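Local coordinates for alpha-L-rhamnosidase (Aspergillus terreus, PDB 6GSZ), which probably hydrolyses terminal non-reducing alpha-L-rhamnose residues of alpha-L-rhamnosides, as a calcium-binding glycoside hydrolase, at residues Val344-Glu358 / His396-Thr410. Sequence-based numbering, arbitrary orientation.
Sequences VKGPKGQTIRFVHTE and HGFRYVQVDGWPADT
The His-356 imidazole is sandwiched: His-396 stacks on one face, planes 27° and ring centroids 4.0 Å apart, while Val-401 CG1 lies over the opposite face. Its edge meets Phe-398 edge-to-face, CD2 of His-356 over the centre of the phenyl ring. Histidine suits this buried place: it stacks like an aromatic, yet ND1 is hydrogen-bonded to Ala-375 O, and His-396 NE2 likewise to Asp-377. The broad apolar indole of Trp-406 covers Val-344 CG2 with a face, in a CH-pi contact, and meets Phe-354 CZ at its edge.

On the other side of the sheet, Arg-353 NH2 reaches Asp-404 OD2 at 3.0 Å, a salt bridge made from above the carboxylate plane. The syn lone pair of OD2 goes to Gln-402 NE2, 2.8 Å away, and a water held by Arg-353 NE also reaches OD2. Arginine's long chain, bent at chi3 (67°), brings its charged end to the neighbouring strand on this partly exposed face.

Thr-357 O accepts from both Arg-399 N and Tyr-400 N; this classic beta bulge lies at the corner where 396-398 passes into 400-404, the antiparallel partner of 351-357. The face bearing Phe-354 and His-356 packs on strand 339-344, consistent with a concanavalin-like beta-sandwich.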
loop_
_atom_site.group_PDB
_atom_site.type_symbol
_atom_site.label_atom_id
_atom_site.label_comp_id
_atom_site.label_asym_id
_atom_site.label_seq_id
_atom_site.Cartn_x
_atom_site.Cartn_y
_atom_site.Cartn_z
ATOM N N VAL A 344 20.404 21.688 -13.741
ATOM C CA VAL A 344 20.484 22.215 -15.077
ATOM C C VAL A 344 20.736 23.722 -15.018
ATOM O O VAL A 344 20.224 24.402 -14.151
ATOM C CB VAL A 344 19.186 21.900 -15.845
ATOM C CG1 VAL A 344 17.957 22.511 -15.166
ATOM C CG2 VAL A 344 19.270 22.317 -17.307
ATOM N N LYS A 345 21.497 24.219 -16.002
ATOM C CA LYS A 345 21.693 25.648 -16.232
ATOM C C LYS A 345 21.230 25.974 -17.655
ATOM O O LYS A 345 21.487 25.243 -18.599
ATOM C CB LYS A 345 23.167 26.056 -16.063
ATOM C CG LYS A 345 23.450 27.493 -16.482
ATOM C CD LYS A 345 24.741 28.054 -15.958
ATOM C CE LYS A 345 24.764 29.566 -16.110
ATOM N NZ LYS A 345 26.130 30.116 -16.025
ATOM N N GLY A 346 20.564 27.103 -17.826
ATOM C CA GLY A 346 20.164 27.473 -19.153
ATOM C C GLY A 346 19.645 28.896 -19.204
ATOM O O GLY A 346 19.578 29.567 -18.176
ATOM N N PRO A 347 19.249 29.367 -20.401
ATOM C CA PRO A 347 18.822 30.745 -20.579
ATOM C C PRO A 347 17.570 31.143 -19.779
ATOM O O PRO A 347 16.562 30.417 -19.741
ATOM C CB PRO A 347 18.518 30.808 -22.080
ATOM C CG PRO A 347 19.388 29.734 -22.677
ATOM C CD PRO A 347 19.234 28.612 -21.675
ATOM N N LYS A 348 17.645 32.337 -19.183
ATOM C CA LYS A 348 16.524 32.915 -18.489
ATOM C C LYS A 348 15.289 32.941 -19.404
ATOM O O LYS A 348 15.334 33.466 -20.519
ATOM C CB LYS A 348 16.877 34.340 -18.047
ATOM C CG LYS A 348 15.798 35.026 -17.216
ATOM C CD LYS A 348 16.255 36.378 -16.662
ATOM C CE LYS A 348 15.165 37.016 -15.829
ATOM N NZ LYS A 348 15.628 38.247 -15.147
ATOM N N GLY A 349 14.177 32.370 -18.909
ATOM C CA GLY A 349 12.883 32.366 -19.596
ATOM C C GLY A 349 12.691 31.230 -20.576
ATOM O O GLY A 349 11.605 31.097 -21.145
ATOM N N GLN A 350 13.716 30.389 -20.764
ATOM C CA GLN A 350 13.565 29.170 -21.556
ATOM C C GLN A 350 12.860 28.087 -20.732
ATOM O O GLN A 350 13.242 27.810 -19.581
ATOM C CB GLN A 350 14.927 28.668 -22.026
ATOM C CG GLN A 350 14.823 27.418 -22.890
ATOM C CD GLN A 350 16.044 27.239 -23.734
ATOM O OE1 GLN A 350 16.615 28.224 -24.199
ATOM N NE2 GLN A 350 16.435 25.993 -23.970
ATOM N N THR A 351 11.848 27.461 -21.339
ATOM C CA THR A 351 11.059 26.447 -20.685
ATOM C C THR A 351 11.420 25.050 -21.209
ATOM O O THR A 351 11.411 24.789 -22.421
ATOM C CB THR A 351 9.558 26.723 -20.879
ATOM O OG1 THR A 351 9.275 28.052 -20.444
ATOM C CG2 THR A 351 8.657 25.733 -20.154
ATOM N N ILE A 352 11.675 24.140 -20.261
ATOM C CA ILE A 352 11.826 22.728 -20.523
ATOM C C ILE A 352 10.499 22.018 -20.223
ATOM O O ILE A 352 9.906 22.255 -19.172
ATOM C CB ILE A 352 12.935 22.123 -19.639
ATOM C CG1 ILE A 352 14.150 23.036 -19.477
ATOM C CG2 ILE A 352 13.307 20.743 -20.144
ATOM C CD1 ILE A 352 15.230 22.475 -18.565
ATOM N N ARG A 353 10.101 21.113 -21.123
ATOM C CA ARG A 353 8.895 20.320 -20.955
ATOM C C ARG A 353 9.275 18.841 -20.837
ATOM O O ARG A 353 10.157 18.355 -21.589
ATOM C CB ARG A 353 7.948 20.516 -22.141
ATOM C CG ARG A 353 6.597 19.838 -21.977
ATOM C CD ARG A 353 5.678 19.983 -23.170
ATOM N NE ARG A 353 6.204 19.261 -24.315
ATOM C CZ ARG A 353 5.702 19.323 -25.538
ATOM N NH1 ARG A 353 4.620 20.051 -25.775
ATOM N NH2 ARG A 353 6.264 18.624 -26.514
ATOM N N PHE A 354 8.595 18.165 -19.891
ATOM C CA PHE A 354 8.810 16.742 -19.606
ATOM C C PHE A 354 7.481 16.009 -19.711
ATOM O O PHE A 354 6.579 16.291 -18.925
ATOM C CB PHE A 354 9.383 16.575 -18.202
ATOM C CG PHE A 354 10.654 17.329 -17.915
ATOM C CD1 PHE A 354 11.881 16.798 -18.218
ATOM C CD2 PHE A 354 10.624 18.612 -17.379
ATOM C CE1 PHE A 354 13.048 17.492 -17.953
ATOM C CE2 PHE A 354 11.793 19.284 -17.082
ATOM C CZ PHE A 354 13.000 18.742 -17.394
ATOM N N VAL A 355 7.351 15.141 -20.730
ATOM C CA VAL A 355 6.125 14.390 -20.942
ATOM C C VAL A 355 6.396 12.928 -20.565
ATOM O O VAL A 355 7.236 12.273 -21.215
ATOM C CB VAL A 355 5.628 14.513 -22.402
ATOM C CG1 VAL A 355 4.395 13.672 -22.661
ATOM C CG2 VAL A 355 5.335 15.965 -22.780
ATOM N N HIS A 356 5.695 12.455 -19.523
ATOM C CA HIS A 356 6.018 11.143 -18.922
ATOM C C HIS A 356 5.051 10.061 -19.414
ATOM O O HIS A 356 3.846 10.250 -19.348
ATOM C CB HIS A 356 5.919 11.262 -17.388
ATOM C CG HIS A 356 6.752 12.341 -16.758
ATOM N ND1 HIS A 356 6.411 13.678 -16.852
ATOM C CD2 HIS A 356 7.890 12.295 -16.018
ATOM C CE1 HIS A 356 7.289 14.390 -16.161
ATOM N NE2 HIS A 356 8.227 13.590 -15.668
ATOM N N THR A 357 5.587 8.913 -19.877
ATOM C CA THR A 357 4.732 7.802 -20.343
ATOM C C THR A 357 5.281 6.456 -19.851
ATOM O O THR A 357 6.450 6.314 -19.539
ATOM C CB THR A 357 4.565 7.787 -21.869
ATOM O OG1 THR A 357 5.786 7.372 -22.478
ATOM C CG2 THR A 357 4.150 9.139 -22.407
ATOM N N GLU A 358 4.393 5.459 -19.846
ATOM C CA GLU A 358 4.767 4.089 -19.432
ATOM C C GLU A 358 5.501 3.345 -20.544
ATOM O O GLU A 358 6.390 2.516 -20.282
ATOM C CB GLU A 358 3.512 3.316 -19.045
ATOM C CG GLU A 358 2.906 3.826 -17.781
ATOM C CD GLU A 358 1.830 2.874 -17.282
ATOM O OE1 GLU A 358 0.831 2.644 -18.022
ATOM O OE2 GLU A 358 2.018 2.335 -16.182
ATOM N N HIS A 396 3.874 10.972 -11.215
ATOM C CA HIS A 396 3.653 10.337 -12.505
ATOM C C HIS A 396 4.043 8.857 -12.431
ATOM O O HIS A 396 4.903 8.488 -11.654
ATOM C CB HIS A 396 4.475 11.027 -13.591
ATOM C CG HIS A 396 4.542 12.511 -13.520
ATOM N ND1 HIS A 396 3.438 13.335 -13.600
ATOM C CD2 HIS A 396 5.618 13.285 -13.329
ATOM C CE1 HIS A 396 3.878 14.600 -13.543
ATOM N NE2 HIS A 396 5.205 14.600 -13.393
ATOM N N GLY A 397 3.462 8.089 -13.340
ATOM C CA GLY A 397 3.823 6.688 -13.528
ATOM C C GLY A 397 4.440 6.558 -14.913
ATOM O O GLY A 397 3.788 6.869 -15.880
ATOM N N PHE A 398 5.721 6.167 -15.010
ATOM C CA PHE A 398 6.434 6.271 -16.274
ATOM C C PHE A 398 7.723 5.453 -16.302
ATOM O O PHE A 398 8.351 5.234 -15.270
ATOM C CB PHE A 398 6.780 7.743 -16.528
ATOM C CG PHE A 398 7.791 8.352 -15.585
ATOM C CD1 PHE A 398 7.411 8.778 -14.328
ATOM C CD2 PHE A 398 9.124 8.518 -15.926
ATOM C CE1 PHE A 398 8.318 9.307 -13.432
ATOM C CE2 PHE A 398 10.036 9.085 -15.042
ATOM C CZ PHE A 398 9.631 9.494 -13.790
ATOM N N ARG A 399 8.135 5.096 -17.536
ATOM C CA ARG A 399 9.483 4.625 -17.831
ATOM C C ARG A 399 10.227 5.611 -18.768
ATOM O O ARG A 399 11.444 5.725 -18.698
ATOM C CB ARG A 399 9.408 3.232 -18.477
ATOM C CG ARG A 399 10.743 2.734 -19.011
ATOM C CD ARG A 399 10.738 1.273 -19.398
ATOM N NE ARG A 399 11.998 0.981 -20.061
ATOM C CZ ARG A 399 12.431 -0.244 -20.364
ATOM N NH1 ARG A 399 11.671 -1.289 -20.050
ATOM N NH2 ARG A 399 13.615 -0.395 -20.950
ATOM N N TYR A 400 9.454 6.287 -19.632
ATOM C CA TYR A 400 9.985 7.177 -20.661
ATOM C C TYR A 400 9.568 8.623 -20.398
ATOM O O TYR A 400 8.482 8.892 -19.920
ATOM C CB TYR A 400 9.484 6.717 -22.032
ATOM C CG TYR A 400 9.837 5.283 -22.365
ATOM C CD1 TYR A 400 11.086 4.973 -22.877
ATOM C CD2 TYR A 400 8.934 4.246 -22.150
ATOM C CE1 TYR A 400 11.424 3.663 -23.164
ATOM C CE2 TYR A 400 9.274 2.930 -22.420
ATOM C CZ TYR A 400 10.526 2.641 -22.921
ATOM O OH TYR A 400 10.894 1.365 -23.261
ATOM N N VAL A 401 10.431 9.537 -20.833
ATOM C CA VAL A 401 10.126 10.964 -20.761
ATOM C C VAL A 401 10.591 11.617 -22.060
ATOM O O VAL A 401 11.775 11.581 -22.373
ATOM C CB VAL A 401 10.797 11.637 -19.559
ATOM C CG1 VAL A 401 10.278 13.064 -19.447
ATOM C CG2 VAL A 401 10.554 10.856 -18.293
ATOM N N GLN A 402 9.655 12.246 -22.771
ATOM C CA GLN A 402 10.029 13.121 -23.890
ATOM C C GLN A 402 10.394 14.488 -23.312
ATOM O O GLN A 402 9.616 15.055 -22.530
ATOM C CB GLN A 402 8.908 13.274 -24.905
ATOM C CG GLN A 402 9.350 14.114 -26.101
ATOM C CD GLN A 402 8.282 14.272 -27.153
ATOM O OE1 GLN A 402 7.641 13.300 -27.581
ATOM N NE2 GLN A 402 8.093 15.515 -27.583
ATOM N N VAL A 403 11.560 14.998 -23.720
ATOM C CA VAL A 403 12.087 16.240 -23.172
ATOM C C VAL A 403 12.229 17.248 -24.299
ATOM O O VAL A 403 12.924 16.932 -25.279
ATOM C CB VAL A 403 13.449 16.020 -22.496
ATOM C CG1 VAL A 403 13.965 17.315 -21.919
ATOM C CG2 VAL A 403 13.383 14.941 -21.424
ATOM N N ASP A 404 11.544 18.396 -24.168
ATOM C CA ASP A 404 11.649 19.484 -25.157
ATOM C C ASP A 404 12.190 20.722 -24.464
ATOM O O ASP A 404 11.802 21.041 -23.337
ATOM C CB ASP A 404 10.296 19.754 -25.830
ATOM C CG ASP A 404 9.919 18.675 -26.834
ATOM O OD1 ASP A 404 10.435 18.719 -27.989
ATOM O OD2 ASP A 404 9.186 17.772 -26.452
ATOM N N GLY A 405 13.042 21.464 -25.175
ATOM C CA GLY A 405 13.559 22.720 -24.648
ATOM C C GLY A 405 14.745 22.569 -23.717
ATOM O O GLY A 405 15.136 23.533 -23.060
ATOM N N TRP A 406 15.305 21.356 -23.586
ATOM C CA TRP A 406 16.478 21.166 -22.732
ATOM C C TRP A 406 17.624 22.028 -23.243
ATOM O O TRP A 406 17.894 22.043 -24.441
ATOM C CB TRP A 406 16.872 19.683 -22.641
ATOM C CG TRP A 406 17.990 19.447 -21.676
ATOM C CD1 TRP A 406 19.325 19.558 -21.922
ATOM C CD2 TRP A 406 17.855 19.122 -20.275
ATOM N NE1 TRP A 406 20.040 19.299 -20.787
ATOM C CE2 TRP A 406 19.160 19.027 -19.754
ATOM C CE3 TRP A 406 16.766 18.887 -19.427
ATOM C CZ2 TRP A 406 19.405 18.701 -18.427
ATOM C CZ3 TRP A 406 17.007 18.580 -18.109
ATOM C CH2 TRP A 406 18.309 18.501 -17.612
ATOM N N PRO A 407 18.306 22.796 -22.368
ATOM C CA PRO A 407 19.307 23.751 -22.828
ATOM C C PRO A 407 20.619 23.094 -23.275
ATOM O O PRO A 407 21.111 22.137 -22.669
ATOM C CB PRO A 407 19.516 24.683 -21.623
ATOM C CG PRO A 407 19.155 23.836 -20.425
ATOM C CD PRO A 407 18.116 22.852 -20.910
ATOM N N ALA A 408 21.158 23.634 -24.362
ATOM C CA ALA A 408 22.462 23.258 -24.882
ATOM C C ALA A 408 23.554 23.424 -23.808
ATOM O O ALA A 408 24.545 22.683 -23.808
ATOM C CB ALA A 408 22.733 24.096 -26.104
ATOM N N ASP A 409 23.366 24.384 -22.885
ATOM C CA ASP A 409 24.364 24.705 -21.841
ATOM C C ASP A 409 24.662 23.499 -20.933
ATOM O O ASP A 409 25.745 23.437 -20.366
ATOM C CB ASP A 409 23.907 25.859 -20.937
ATOM C CG ASP A 409 23.452 27.116 -21.693
ATOM O OD1 ASP A 409 24.417 27.965 -22.015
ATOM O OD2 ASP A 409 22.234 27.187 -22.091
ATOM N N THR A 410 23.699 22.582 -20.743
ATOM C CA THR A 410 23.871 21.436 -19.859
ATOM C C THR A 410 23.704 20.134 -20.650
ATOM O O THR A 410 22.711 19.926 -21.356
ATOM C CB THR A 410 22.856 21.460 -18.708
ATOM O OG1 THR A 410 23.000 22.668 -17.941
ATOM C CG2 THR A 410 23.028 20.284 -17.771
HETATM O O HOH W 1 19.509 26.270 -25.162
HETATM O O HOH W 2 8.334 17.291 -24.057
HETATM O O HOH W 3 2.795 9.052 -17.103
#